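Local structure of uricase (Bacillus fastidiosus, 4R8X) at residues D[142-147]-D[224-229]; D[254-259]-D[263-268]; D[45-50]-D[97-102]; D[73-78]-D[93-98]. The protein catalyses the oxidation of urate to 5-hydroxyisourate with molecular oxygen, the first step of urate breakdown towards (S)-allantoin, as a tetrameric uricase. One frame throughout, in Å; residues are numbered along the deposited sequence.

Interaction 1 (D[142-147]-D[224-229]). Unlike the reference sequence in segment 142-147: V144 (reference Ala).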
loop_
_atom_site.group_PDB
_atom_site.type_symbol
_atom_site.label_atom_id
_atom_site.label_comp_id
_atom_site.label_asym_id
_atom_site.label_seq_id
_atom_site.Cartn_x
_atom_site.Cartn_y
_atom_site.Cartn_z
ATOM N N GLU D 142 15.261 -2.688 -5.095
ATOM C CA GLU D 142 15.925 -3.395 -4.001
ATOM C C GLU D 142 16.728 -2.451 -3.112
ATOM O O GLU D 142 17.205 -1.403 -3.559
ATOM C CB GLU D 142 16.803 -4.518 -4.533
ATOM C CG GLU D 142 17.967 -4.053 -5.389
ATOM C CD GLU D 142 17.657 -4.075 -6.872
ATOM O OE1 GLU D 142 18.605 -4.254 -7.656
ATOM O OE2 GLU D 142 16.486 -3.895 -7.264
ATOM N N TYR D 143 16.874 -2.821 -1.847
ATOM C CA TYR D 143 17.517 -1.934 -0.898
ATOM C C TYR D 143 18.306 -2.733 0.134
ATOM O O TYR D 143 17.973 -3.881 0.436
ATOM C CB TYR D 143 16.479 -1.009 -0.246
ATOM C CG TYR D 143 15.406 -1.735 0.527
ATOM C CD1 TYR D 143 14.218 -2.129 -0.088
ATOM C CD2 TYR D 143 15.581 -2.041 1.872
ATOM C CE1 TYR D 143 13.232 -2.799 0.622
ATOM C CE2 TYR D 143 14.607 -2.704 2.590
ATOM C CZ TYR D 143 13.439 -3.088 1.964
ATOM O OH TYR D 143 12.479 -3.760 2.680
ATOM N N VAL D 144 19.342 -2.103 0.664
ATOM C CA VAL D 144 20.224 -2.723 1.631
ATOM C C VAL D 144 19.580 -2.789 3.003
ATOM O O VAL D 144 18.892 -1.870 3.431
ATOM C CB VAL D 144 21.546 -1.933 1.709
ATOM C CG1 VAL D 144 22.502 -2.565 2.713
ATOM C CG2 VAL D 144 22.199 -1.867 0.340
ATOM N N THR D 145 19.825 -3.888 3.709
ATOM C CA THR D 145 19.335 -4.039 5.070
ATOM C C THR D 145 20.481 -4.403 6.022
ATOM O O THR D 145 21.515 -4.926 5.600
ATOM C CB THR D 145 18.240 -5.132 5.160
ATOM O OG1 THR D 145 18.786 -6.392 4.744
ATOM C CG2 THR D 145 17.046 -4.773 4.266
ATOM N N ALA D 146 20.290 -4.102 7.305
ATOM C CA ALA D 146 21.217 -4.548 8.347
ATOM C C ALA D 146 20.546 -4.522 9.709
ATOM O O ALA D 146 19.620 -3.746 9.935
ATOM C CB ALA D 146 22.483 -3.692 8.350
ATOM N N THR D 147 21.024 -5.382 10.605
ATOM C CA THR D 147 20.632 -5.364 12.007
ATOM C C THR D 147 21.878 -5.555 12.837
ATOM O O THR D 147 22.729 -6.376 12.504
ATOM C CB THR D 147 19.658 -6.515 12.346
ATOM O OG1 THR D 147 18.420 -6.313 11.660
ATOM C CG2 THR D 147 19.361 -6.576 13.829
ATOM N N ALA D 224 29.595 -5.782 -0.083
ATOM C CA ALA D 224 28.534 -4.844 -0.432
ATOM C C ALA D 224 27.318 -5.597 -0.957
ATOM O O ALA D 224 27.448 -6.495 -1.804
ATOM C CB ALA D 224 29.025 -3.834 -1.464
ATOM N N ALA D 225 26.141 -5.242 -0.444
ATOM C CA ALA D 225 24.886 -5.858 -0.892
ATOM C C ALA D 225 24.725 -5.769 -2.406
ATOM O O ALA D 225 24.164 -6.663 -3.024
ATOM C CB ALA D 225 23.676 -5.232 -0.177
ATOM N N GLU D 226 25.230 -4.694 -3.004
ATOM C CA GLU D 226 25.146 -4.525 -4.448
ATOM C C GLU D 226 25.926 -5.597 -5.194
ATOM O O GLU D 226 25.527 -6.022 -6.286
ATOM C CB GLU D 226 25.647 -3.137 -4.846
ATOM C CG GLU D 226 24.696 -2.010 -4.462
ATOM C CD GLU D 226 24.894 -1.475 -3.046
ATOM O OE1 GLU D 226 24.270 -0.445 -2.729
ATOM O OE2 GLU D 226 25.662 -2.063 -2.258
ATOM N N GLN D 227 27.040 -6.028 -4.613
ATOM C CA GLN D 227 27.820 -7.112 -5.210
ATOM C C GLN D 227 27.044 -8.420 -5.171
ATOM O O GLN D 227 27.043 -9.192 -6.133
ATOM C CB GLN D 227 29.148 -7.288 -4.485
ATOM C CG GLN D 227 30.064 -6.107 -4.597
ATOM C CD GLN D 227 31.363 -6.329 -3.854
ATOM O OE1 GLN D 227 31.397 -6.322 -2.622
ATOM N NE2 GLN D 227 32.437 -6.536 -4.599
ATOM N N VAL D 228 26.369 -8.651 -4.054
ATOM C CA VAL D 228 25.563 -9.847 -3.874
ATOM C C VAL D 228 24.395 -9.847 -4.857
ATOM O O VAL D 228 24.097 -10.873 -5.473
ATOM C CB VAL D 228 25.080 -9.955 -2.417
ATOM C CG1 VAL D 228 24.074 -11.073 -2.264
ATOM C CG2 VAL D 228 26.275 -10.205 -1.473
ATOM N N ARG D 229 23.749 -8.693 -5.015
ATOM C CA ARG D 229 22.678 -8.524 -5.998
ATOM C C ARG D 229 23.190 -8.863 -7.401
ATOM O O ARG D 229 22.528 -9.568 -8.168
ATOM C CB ARG D 229 22.146 -7.088 -5.923
ATOM C CG ARG D 229 20.968 -6.751 -6.830
ATOM C CD ARG D 229 21.423 -6.198 -8.178
ATOM N NE ARG D 229 22.474 -5.193 -8.041
ATOM C CZ ARG D 229 22.265 -3.930 -7.686
ATOM N NH1 ARG D 229 21.037 -3.501 -7.427
ATOM N NH2 ARG D 229 23.286 -3.090 -7.588
#
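R229 reaches from the first turns of helix 225-238 to E142, the residue just ahead of strand 143-153. Its CB leaves the helix toward the strand, and CG, anti to the backbone N, already lies 3.5 Å from OE1 of E142. The bend at chi2 lays CD equally close to that oxygen, and the bend at chi3 turns the guanidinium. NE stays back at 4.0 Å from OE1 of E142 and CZ at 3.7 Å. NH1 closes the salt bridge, donating to OE1 of E142 over 2.6 Å with a moderately bent N-H (145°). The oxygen sits at the edge of the guanidinium, near its plane, but NH1 meets the carboxylate on its anti side and 26° out of plane. The two flat groups stand 74° apart. Were R229 shortened to a methionine, the buried carboxylate of E142 would probably lose its short charged partner, since R137 of the second subunit offers it only a long, weak ion pair. One turn back in the helix the contact is apolar: CG2 of V144 lies 3.7 Å from CB of A225. The same methyl passes 4.0 Å from OE1 of E226, whose charge is paired with K36. Thus a charged pair flanks a small apolar patch where a helix packs its N-terminal turns on the long antiparallel sheet, as in the tunnelling (T-fold) architecture of the uricase family.

Interaction 2 (D[254-259]-D[263-268])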
loop_
_atom_site.group_PDB
_atom_site.type_symbol
_atom_site.label_atom_id
_atom_site.label_comp_id
_atom_site.label_asym_id
_atom_site.label_seq_id
_atom_site.Cartn_x
_atom_site.Cartn_y
_atom_site.Cartn_z
ATOM N N THR D 254 27.814 -19.484 -5.044
ATOM C CA THR D 254 28.628 -18.498 -5.752
ATOM C C THR D 254 29.032 -17.356 -4.827
ATOM O O THR D 254 30.178 -16.911 -4.852
ATOM C CB THR D 254 27.906 -17.951 -7.005
ATOM O OG1 THR D 254 27.480 -19.050 -7.822
ATOM C CG2 THR D 254 28.848 -17.084 -7.819
ATOM N N ILE D 255 28.093 -16.888 -4.008
ATOM C CA ILE D 255 28.399 -15.822 -3.054
ATOM C C ILE D 255 29.470 -16.288 -2.057
ATOM O O ILE D 255 30.448 -15.588 -1.803
ATOM C CB ILE D 255 27.128 -15.343 -2.299
ATOM C CG1 ILE D 255 26.106 -14.710 -3.257
ATOM C CG2 ILE D 255 27.505 -14.369 -1.204
ATOM C CD1 ILE D 255 24.705 -14.626 -2.685
ATOM N N LEU D 256 29.283 -17.482 -1.504
ATOM C CA LEU D 256 30.264 -18.068 -0.594
ATOM C C LEU D 256 31.645 -18.243 -1.243
ATOM O O LEU D 256 32.682 -18.064 -0.591
ATOM C CB LEU D 256 29.732 -19.395 -0.064
ATOM C CG LEU D 256 28.496 -19.260 0.831
ATOM C CD1 LEU D 256 27.831 -20.602 1.117
ATOM C CD2 LEU D 256 28.834 -18.546 2.138
ATOM N N ASP D 257 31.656 -18.597 -2.526
ATOM C CA ASP D 257 32.889 -18.756 -3.295
ATOM C C ASP D 257 33.643 -17.433 -3.431
ATOM O O ASP D 257 34.859 -17.363 -3.217
ATOM C CB ASP D 257 32.554 -19.321 -4.679
ATOM C CG ASP D 257 33.692 -20.121 -5.290
ATOM O OD1 ASP D 257 34.788 -20.217 -4.690
ATOM O OD2 ASP D 257 33.476 -20.674 -6.391
ATOM N N ARG D 258 32.913 -16.380 -3.792
ATOM C CA ARG D 258 33.513 -15.066 -3.965
ATOM C C ARG D 258 33.936 -14.438 -2.645
ATOM O O ARG D 258 34.898 -13.663 -2.598
ATOM C CB ARG D 258 32.548 -14.120 -4.673
ATOM C CG ARG D 258 32.209 -14.532 -6.076
ATOM C CD ARG D 258 33.457 -14.735 -6.922
ATOM N NE ARG D 258 33.082 -15.129 -8.273
ATOM C CZ ARG D 258 33.711 -16.040 -9.005
ATOM N NH1 ARG D 258 34.772 -16.671 -8.526
ATOM N NH2 ARG D 258 33.273 -16.321 -10.222
ATOM N N PHE D 259 33.213 -14.761 -1.576
ATOM C CA PHE D 259 33.485 -14.149 -0.278
ATOM C C PHE D 259 33.727 -15.209 0.800
ATOM O O PHE D 259 32.821 -15.555 1.554
ATOM C CB PHE D 259 32.348 -13.208 0.123
ATOM C CG PHE D 259 32.067 -12.138 -0.899
ATOM C CD1 PHE D 259 33.008 -11.152 -1.154
ATOM C CD2 PHE D 259 30.871 -12.118 -1.606
ATOM C CE1 PHE D 259 32.766 -10.156 -2.089
ATOM C CE2 PHE D 259 30.625 -11.123 -2.554
ATOM C CZ PHE D 259 31.575 -10.144 -2.795
ATOM N N THR D 263 30.162 -16.950 6.483
ATOM C CA THR D 263 29.881 -18.302 6.959
ATOM C C THR D 263 28.620 -18.876 6.341
ATOM O O THR D 263 28.495 -20.090 6.189
ATOM C CB THR D 263 29.707 -18.360 8.481
ATOM O OG1 THR D 263 28.650 -17.475 8.876
ATOM C CG2 THR D 263 30.993 -17.981 9.181
ATOM N N GLU D 264 27.681 -18.003 5.987
ATOM C CA GLU D 264 26.427 -18.461 5.416
ATOM C C GLU D 264 25.735 -17.384 4.608
ATOM O O GLU D 264 25.934 -16.186 4.825
ATOM C CB GLU D 264 25.477 -18.973 6.508
ATOM C CG GLU D 264 24.792 -17.876 7.313
ATOM C CD GLU D 264 23.519 -18.347 8.014
ATOM O OE1 GLU D 264 22.430 -17.809 7.712
ATOM O OE2 GLU D 264 23.603 -19.244 8.876
ATOM N N VAL D 265 24.913 -17.839 3.671
ATOM C CA VAL D 265 24.018 -16.978 2.913
ATOM C C VAL D 265 22.611 -17.536 3.065
ATOM O O VAL D 265 22.397 -18.733 2.934
ATOM C CB VAL D 265 24.405 -16.958 1.423
ATOM C CG1 VAL D 265 23.434 -16.092 0.644
ATOM C CG2 VAL D 265 25.828 -16.436 1.258
ATOM N N ASN D 266 21.640 -16.669 3.329
ATOM C CA ASN D 266 20.271 -17.130 3.519
ATOM C C ASN D 266 19.332 -16.467 2.520
ATOM O O ASN D 266 19.611 -15.371 2.014
ATOM C CB ASN D 266 19.797 -16.916 4.961
ATOM C CG ASN D 266 20.094 -15.525 5.469
ATOM O OD1 ASN D 266 19.463 -14.559 5.051
ATOM N ND2 ASN D 266 21.059 -15.415 6.381
ATOM N N PHE D 267 18.235 -17.149 2.209
ATOM C CA PHE D 267 17.309 -16.696 1.182
ATOM C C PHE D 267 15.881 -16.758 1.668
ATOM O O PHE D 267 15.495 -17.694 2.377
ATOM C CB PHE D 267 17.402 -17.596 -0.048
ATOM C CG PHE D 267 18.708 -17.515 -0.761
ATOM C CD1 PHE D 267 19.768 -18.333 -0.402
ATOM C CD2 PHE D 267 18.880 -16.626 -1.805
ATOM C CE1 PHE D 267 20.979 -18.249 -1.067
ATOM C CE2 PHE D 267 20.083 -16.539 -2.477
ATOM C CZ PHE D 267 21.136 -17.358 -2.115
ATOM N N GLY D 268 15.106 -15.755 1.264
ATOM C CA GLY D 268 13.657 -15.806 1.301
ATOM C C GLY D 268 13.194 -15.426 -0.094
ATOM O O GLY D 268 13.601 -14.390 -0.612
#
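V265 receives I255 on both methyls and L256 on CG2, and this apolar packing carries the contact. CG2 of V265 is the busier branch: CG2 of I255 lies 3.6 Å away and CD2 of L256 3.8 Å away, and CG of L256 is nearly as near. With CG1 of V265 anti to the backbone N (chi1 178°), the other methyl is directed to the far end of I255, whose CD1 it meets at 3.9 Å. I255 lies nearly perpendicular to V265, whereas L256 lies alongside it, pointing the other way. A second kind of contact is side chain against backbone: CD2 of L256 also rests 4.1 Å from N of E264 and 4.2 Å from C of T263, at the corner the chain turns at T263. No hydrogen bond joins the two segments. The polar link here lies within the strand, where ND2 of N266 donates to OE1 of E264 over 3.1 Å, nearly straight at 169°, using the anti lone pair of the carboxylate. The segments of helix 244-258 and strand 262-271 run roughly antiparallel (153°), their axes 8.6 Å apart, a helix packed on the antiparallel sheet of the uricase T-fold. Strands 198-208 and 296-304 flank the strand, with I204 touching V265 and V303 touching L256, while I255 leans on V228 and I231 of helix 225-238.

Interaction 3 (D[45-50]-D[97-102])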
loop_
_atom_site.group_PDB
_atom_site.type_symbol
_atom_site.label_atom_id
_atom_site.label_comp_id
_atom_site.label_asym_id
_atom_site.label_seq_id
_atom_site.Cartn_x
_atom_site.Cartn_y
_atom_site.Cartn_z
ATOM N N ALA D 45 15.603 3.747 10.308
ATOM C CA ALA D 45 16.128 3.007 11.449
ATOM C C ALA D 45 15.065 2.717 12.503
ATOM O O ALA D 45 14.112 3.480 12.677
ATOM C CB ALA D 45 17.306 3.753 12.078
ATOM N N LYS D 46 15.253 1.613 13.220
ATOM C CA LYS D 46 14.358 1.197 14.289
ATOM C C LYS D 46 15.215 0.752 15.456
ATOM O O LYS D 46 16.040 -0.160 15.322
ATOM C CB LYS D 46 13.471 0.043 13.819
ATOM C CG LYS D 46 12.426 -0.395 14.828
ATOM C CD LYS D 46 11.584 -1.539 14.275
ATOM C CE LYS D 46 10.478 -1.931 15.238
ATOM N NZ LYS D 46 9.396 -2.659 14.510
ATOM N N VAL D 47 15.030 1.407 16.596
ATOM C CA VAL D 47 15.833 1.109 17.780
ATOM C C VAL D 47 14.977 0.521 18.881
ATOM O O VAL D 47 13.868 0.992 19.126
ATOM C CB VAL D 47 16.577 2.365 18.316
ATOM C CG1 VAL D 47 15.612 3.518 18.613
ATOM C CG2 VAL D 47 17.416 2.014 19.548
ATOM N N ALA D 48 15.490 -0.528 19.527
ATOM C CA ALA D 48 14.839 -1.127 20.681
ATOM C C ALA D 48 15.827 -1.158 21.836
ATOM O O ALA D 48 16.975 -1.583 21.657
ATOM C CB ALA D 48 14.367 -2.540 20.357
ATOM N N LEU D 49 15.385 -0.690 23.002
ATOM C CA LEU D 49 16.193 -0.751 24.221
ATOM C C LEU D 49 15.712 -1.906 25.091
ATOM O O LEU D 49 14.520 -2.167 25.193
ATOM C CB LEU D 49 16.082 0.565 24.991
ATOM C CG LEU D 49 16.367 1.857 24.228
ATOM C CD1 LEU D 49 16.471 3.008 25.213
ATOM C CD2 LEU D 49 17.629 1.761 23.381
ATOM N N LYS D 50 16.649 -2.594 25.737
ATOM C CA LYS D 50 16.325 -3.732 26.594
ATOM C C LYS D 50 17.077 -3.666 27.907
ATOM O O LYS D 50 18.184 -3.127 27.983
ATOM C CB LYS D 50 16.696 -5.049 25.911
ATOM C CG LYS D 50 15.954 -5.336 24.619
ATOM C CD LYS D 50 16.491 -6.594 23.948
ATOM C CE LYS D 50 15.768 -6.875 22.635
ATOM N NZ LYS D 50 16.267 -8.129 22.003
ATOM N N GLU D 97 26.516 0.831 20.552
ATOM C CA GLU D 97 27.548 0.975 21.576
ATOM C C GLU D 97 27.426 2.322 22.265
ATOM O O GLU D 97 27.605 2.426 23.481
ATOM C CB GLU D 97 28.925 0.772 20.954
ATOM C CG GLU D 97 29.148 -0.692 20.617
ATOM C CD GLU D 97 30.363 -0.973 19.756
ATOM O OE1 GLU D 97 30.910 -0.043 19.123
ATOM O OE2 GLU D 97 30.768 -2.152 19.715
ATOM N N ALA D 98 27.091 3.353 21.494
ATOM C CA ALA D 98 26.935 4.693 22.049
ATOM C C ALA D 98 25.781 4.751 23.052
ATOM O O ALA D 98 25.916 5.352 24.124
ATOM C CB ALA D 98 26.727 5.703 20.928
ATOM N N PHE D 99 24.647 4.136 22.712
ATOM C CA PHE D 99 23.528 4.067 23.650
ATOM C C PHE D 99 23.969 3.397 24.958
ATOM O O PHE D 99 23.666 3.887 26.049
ATOM C CB PHE D 99 22.352 3.275 23.052
ATOM C CG PHE D 99 21.349 4.103 22.284
ATOM C CD1 PHE D 99 20.588 5.068 22.914
ATOM C CD2 PHE D 99 21.119 3.850 20.942
ATOM C CE1 PHE D 99 19.639 5.798 22.212
ATOM C CE2 PHE D 99 20.170 4.566 20.229
ATOM C CZ PHE D 99 19.435 5.551 20.864
ATOM N N LEU D 100 24.684 2.277 24.849
ATOM C CA LEU D 100 25.123 1.546 26.038
ATOM C C LEU D 100 26.104 2.354 26.875
ATOM O O LEU D 100 26.100 2.254 28.105
ATOM C CB LEU D 100 25.713 0.195 25.652
ATOM C CG LEU D 100 24.683 -0.829 25.166
ATOM C CD1 LEU D 100 25.368 -2.055 24.602
ATOM C CD2 LEU D 100 23.720 -1.206 26.292
ATOM N N ALA D 101 26.932 3.163 26.220
ATOM C CA ALA D 101 27.896 3.984 26.948
ATOM C C ALA D 101 27.175 5.087 27.699
ATOM O O ALA D 101 27.577 5.465 28.803
ATOM C CB ALA D 101 28.921 4.573 25.995
ATOM N N LYS D 102 26.110 5.609 27.095
ATOM C CA LYS D 102 25.377 6.726 27.683
ATOM C C LYS D 102 24.467 6.287 28.833
ATOM O O LYS D 102 24.336 6.992 29.824
ATOM C CB LYS D 102 24.561 7.445 26.605
ATOM C CG LYS D 102 23.780 8.637 27.100
ATOM C CD LYS D 102 24.684 9.658 27.742
ATOM C CE LYS D 102 23.912 10.927 28.041
ATOM N NZ LYS D 102 24.823 11.957 28.596
#
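Helix 88-102 packs against the antiparallel sheet of the uricase fold, and near its C-terminal end, within these segments, F99 meets V47 and L49 of strand 40-50. These two strand side chains, two residues apart, receive its ring. The closer is V47, whose CG2 comes within 3.8 Å of CE2 of F99; that methyl lies anti to the backbone N while CG1 takes the place between N and the carbonyl carbon (chi1 56°). V47 comes to the ring at a slant. L49 approaches differently: its CD2 stands over one face of the ring, 4.5 Å from CD1 of F99, a looser touch. The ring is also stacked with F75 of helix 69-82 and touches V109 of the neighbouring strand 108-125. On the strand, K46 and A48 instead meet F298 of the third subunit, the lysine through a cation-pi contact, placing this segment between the helical layer and the subunit interface. All three residues of the contact are buried and no hydrogen bond crosses it, which implies that helix and strand are held here by hydrophobic burial rather than by any directional bond.

Interaction 4 (D[73-78]-D[93-98])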
loop_
_atom_site.group_PDB
_atom_site.type_symbol
_atom_site.label_atom_id
_atom_site.label_comp_id
_atom_site.label_asym_id
_atom_site.label_seq_id
_atom_site.Cartn_x
_atom_site.Cartn_y
_atom_site.Cartn_z
ATOM N N LYS D 73 15.316 9.066 19.060
ATOM C CA LYS D 73 15.347 9.573 17.706
ATOM C C LYS D 73 16.441 10.632 17.557
ATOM O O LYS D 73 17.238 10.578 16.626
ATOM C CB LYS D 73 13.972 10.130 17.333
ATOM C CG LYS D 73 13.949 10.953 16.054
ATOM C CD LYS D 73 12.680 11.777 15.945
ATOM C CE LYS D 73 12.597 12.834 17.041
ATOM N NZ LYS D 73 13.486 14.006 16.844
ATOM N N ASN D 74 16.499 11.575 18.499
ATOM C CA ASN D 74 17.532 12.607 18.482
ATOM C C ASN D 74 18.929 12.004 18.578
ATOM O O ASN D 74 19.851 12.429 17.896
ATOM C CB ASN D 74 17.340 13.605 19.633
ATOM C CG ASN D 74 16.075 14.431 19.499
ATOM O OD1 ASN D 74 15.561 14.623 18.400
ATOM N ND2 ASN D 74 15.580 14.951 20.627
ATOM N N PHE D 75 19.073 11.005 19.440
ATOM C CA PHE D 75 20.343 10.307 19.617
ATOM C C PHE D 75 20.845 9.737 18.289
ATOM O O PHE D 75 22.011 9.924 17.916
ATOM C CB PHE D 75 20.141 9.184 20.631
ATOM C CG PHE D 75 21.419 8.585 21.177
ATOM C CD1 PHE D 75 22.072 7.560 20.502
ATOM C CD2 PHE D 75 21.932 9.010 22.395
ATOM C CE1 PHE D 75 23.229 6.984 21.019
ATOM C CE2 PHE D 75 23.087 8.439 22.914
ATOM C CZ PHE D 75 23.733 7.431 22.230
ATOM N N ILE D 76 19.965 9.045 17.563
ATOM C CA ILE D 76 20.365 8.403 16.330
ATOM C C ILE D 76 20.737 9.453 15.302
ATOM O O ILE D 76 21.783 9.378 14.655
ATOM C CB ILE D 76 19.240 7.497 15.786
ATOM C CG1 ILE D 76 18.994 6.319 16.740
ATOM C CG2 ILE D 76 19.565 7.003 14.364
ATOM C CD1 ILE D 76 17.677 5.606 16.479
ATOM N N GLN D 77 19.879 10.454 15.173
ATOM C CA GLN D 77 20.104 11.481 14.179
ATOM C C GLN D 77 21.408 12.257 14.423
ATOM O O GLN D 77 22.131 12.584 13.481
ATOM C CB GLN D 77 18.870 12.386 14.074
ATOM C CG GLN D 77 17.682 11.645 13.422
ATOM C CD GLN D 77 16.367 12.384 13.538
ATOM O OE1 GLN D 77 16.250 13.345 14.292
ATOM N NE2 GLN D 77 15.364 11.930 12.785
ATOM N N ARG D 78 21.746 12.506 15.682
ATOM C CA ARG D 78 22.988 13.202 15.961
ATOM C C ARG D 78 24.210 12.326 15.714
ATOM O O ARG D 78 25.253 12.807 15.265
ATOM C CB ARG D 78 22.980 13.763 17.376
ATOM C CG ARG D 78 22.071 14.962 17.472
ATOM C CD ARG D 78 21.912 15.457 18.879
ATOM N NE ARG D 78 20.585 16.021 19.069
ATOM C CZ ARG D 78 20.145 16.484 20.230
ATOM N NH1 ARG D 78 20.946 16.457 21.284
ATOM N NH2 ARG D 78 18.918 16.978 20.331
ATOM N N GLN D 93 26.264 -0.523 14.619
ATOM C CA GLN D 93 27.034 -0.938 15.789
ATOM C C GLN D 93 27.525 0.266 16.592
ATOM O O GLN D 93 27.486 0.248 17.818
ATOM C CB GLN D 93 28.212 -1.831 15.415
ATOM C CG GLN D 93 28.922 -2.361 16.643
ATOM C CD GLN D 93 29.936 -3.420 16.318
ATOM O OE1 GLN D 93 29.912 -4.015 15.243
ATOM N NE2 GLN D 93 30.843 -3.667 17.250
ATOM N N TYR D 94 27.969 1.302 15.883
ATOM C CA TYR D 94 28.386 2.565 16.482
ATOM C C TYR D 94 27.291 3.132 17.386
ATOM O O TYR D 94 27.544 3.521 18.530
ATOM C CB TYR D 94 28.754 3.538 15.356
ATOM C CG TYR D 94 29.024 4.984 15.728
ATOM C CD1 TYR D 94 30.127 5.343 16.499
ATOM C CD2 TYR D 94 28.217 6.004 15.226
ATOM C CE1 TYR D 94 30.381 6.674 16.791
ATOM C CE2 TYR D 94 28.465 7.325 15.518
ATOM C CZ TYR D 94 29.544 7.659 16.298
ATOM O OH TYR D 94 29.790 8.982 16.578
ATOM N N VAL D 95 26.064 3.168 16.879
ATOM C CA VAL D 95 24.928 3.688 17.644
ATOM C C VAL D 95 24.561 2.823 18.850
ATOM O O VAL D 95 24.325 3.353 19.934
ATOM C CB VAL D 95 23.700 3.911 16.733
ATOM C CG1 VAL D 95 22.453 4.255 17.554
ATOM C CG2 VAL D 95 23.987 5.014 15.715
ATOM N N CYS D 96 24.512 1.504 18.657
ATOM C CA CYS D 96 24.257 0.572 19.756
ATOM C C CYS D 96 25.237 0.787 20.898
ATOM O O CYS D 96 24.844 0.883 22.061
ATOM C CB CYS D 96 24.408 -0.872 19.272
ATOM S SG CYS D 96 23.091 -1.504 18.210
ATOM N N GLU D 97 26.516 0.831 20.552
ATOM C CA GLU D 97 27.548 0.975 21.576
ATOM C C GLU D 97 27.426 2.322 22.265
ATOM O O GLU D 97 27.605 2.426 23.481
ATOM C CB GLU D 97 28.925 0.772 20.954
ATOM C CG GLU D 97 29.148 -0.692 20.617
ATOM C CD GLU D 97 30.363 -0.973 19.756
ATOM O OE1 GLU D 97 30.910 -0.043 19.123
ATOM O OE2 GLU D 97 30.768 -2.152 19.715
ATOM N N ALA D 98 27.091 3.353 21.494
ATOM C CA ALA D 98 26.935 4.693 22.049
ATOM C C ALA D 98 25.781 4.751 23.052
ATOM O O ALA D 98 25.916 5.352 24.124
ATOM C CB ALA D 98 26.727 5.703 20.928
#
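F75 projects from helix 69-82 onto helix 88-102, two consecutive helices that pack side by side on the sheet of the uricase fold. The ring of F75 leaves with CG anti to N (chi1 -166°), which carries an edge to the partner helix. CZ of F75 lies 3.5 Å from C of A98 and 3.7 Å from its CB; CE1 of F75 is 3.9 Å from O of V95, which also lies near the ring plane. The rim therefore packs on main chain as well as on methyls. Beside it, CG1 of I76 meets CG1 of V95 at 4.1 Å, the two side chains lying nearly perpendicular; I76 and V95 are also the residues where the backbones come nearest, with CA atoms 6.7 Å apart. The short helical segments meet at 132° with axes 10.5 Å apart. Trimming F75 to an alanine would probably open a gap beside A98 and V95 and deprive the ring of H79 of a stacking partner. That stack, like the one with F99, helps fix the F75 ring from the second shell, and Y187 of the third subunit meets it at an angle. Next to F75, N74 donates through ND2 to O of Y187 and OG1 of T189, both of the third subunit, so this helix also faces the subunit interface. Further out, along helix 88-102, NE2 of Q93 donates to OE2 of E97 over 2.9 Å, straight at 178° but from above the carboxylate plane.

Overall arrangement
Along the chain, interactions 3 and 4 close before interaction 1 opens, and interaction 2 comes last. Interactions 3 and 4 share E97 and A98 on helix 88-102; their centres are 6 Å apart, and F99 against F75, and V47 against I76, join them into one packed region that borders the third subunit. Interactions 1 and 2 form a second pair, centres 12 Å apart, in which the consecutive helices 225-238 and 244-258 touch. The pairs lie about 21 to 30 Å from each other, centre to centre. Interactions 1, 2 and 3 reach the same long antiparallel sheet, which thus carries helices from both halves of the chain and unites them in one subunit.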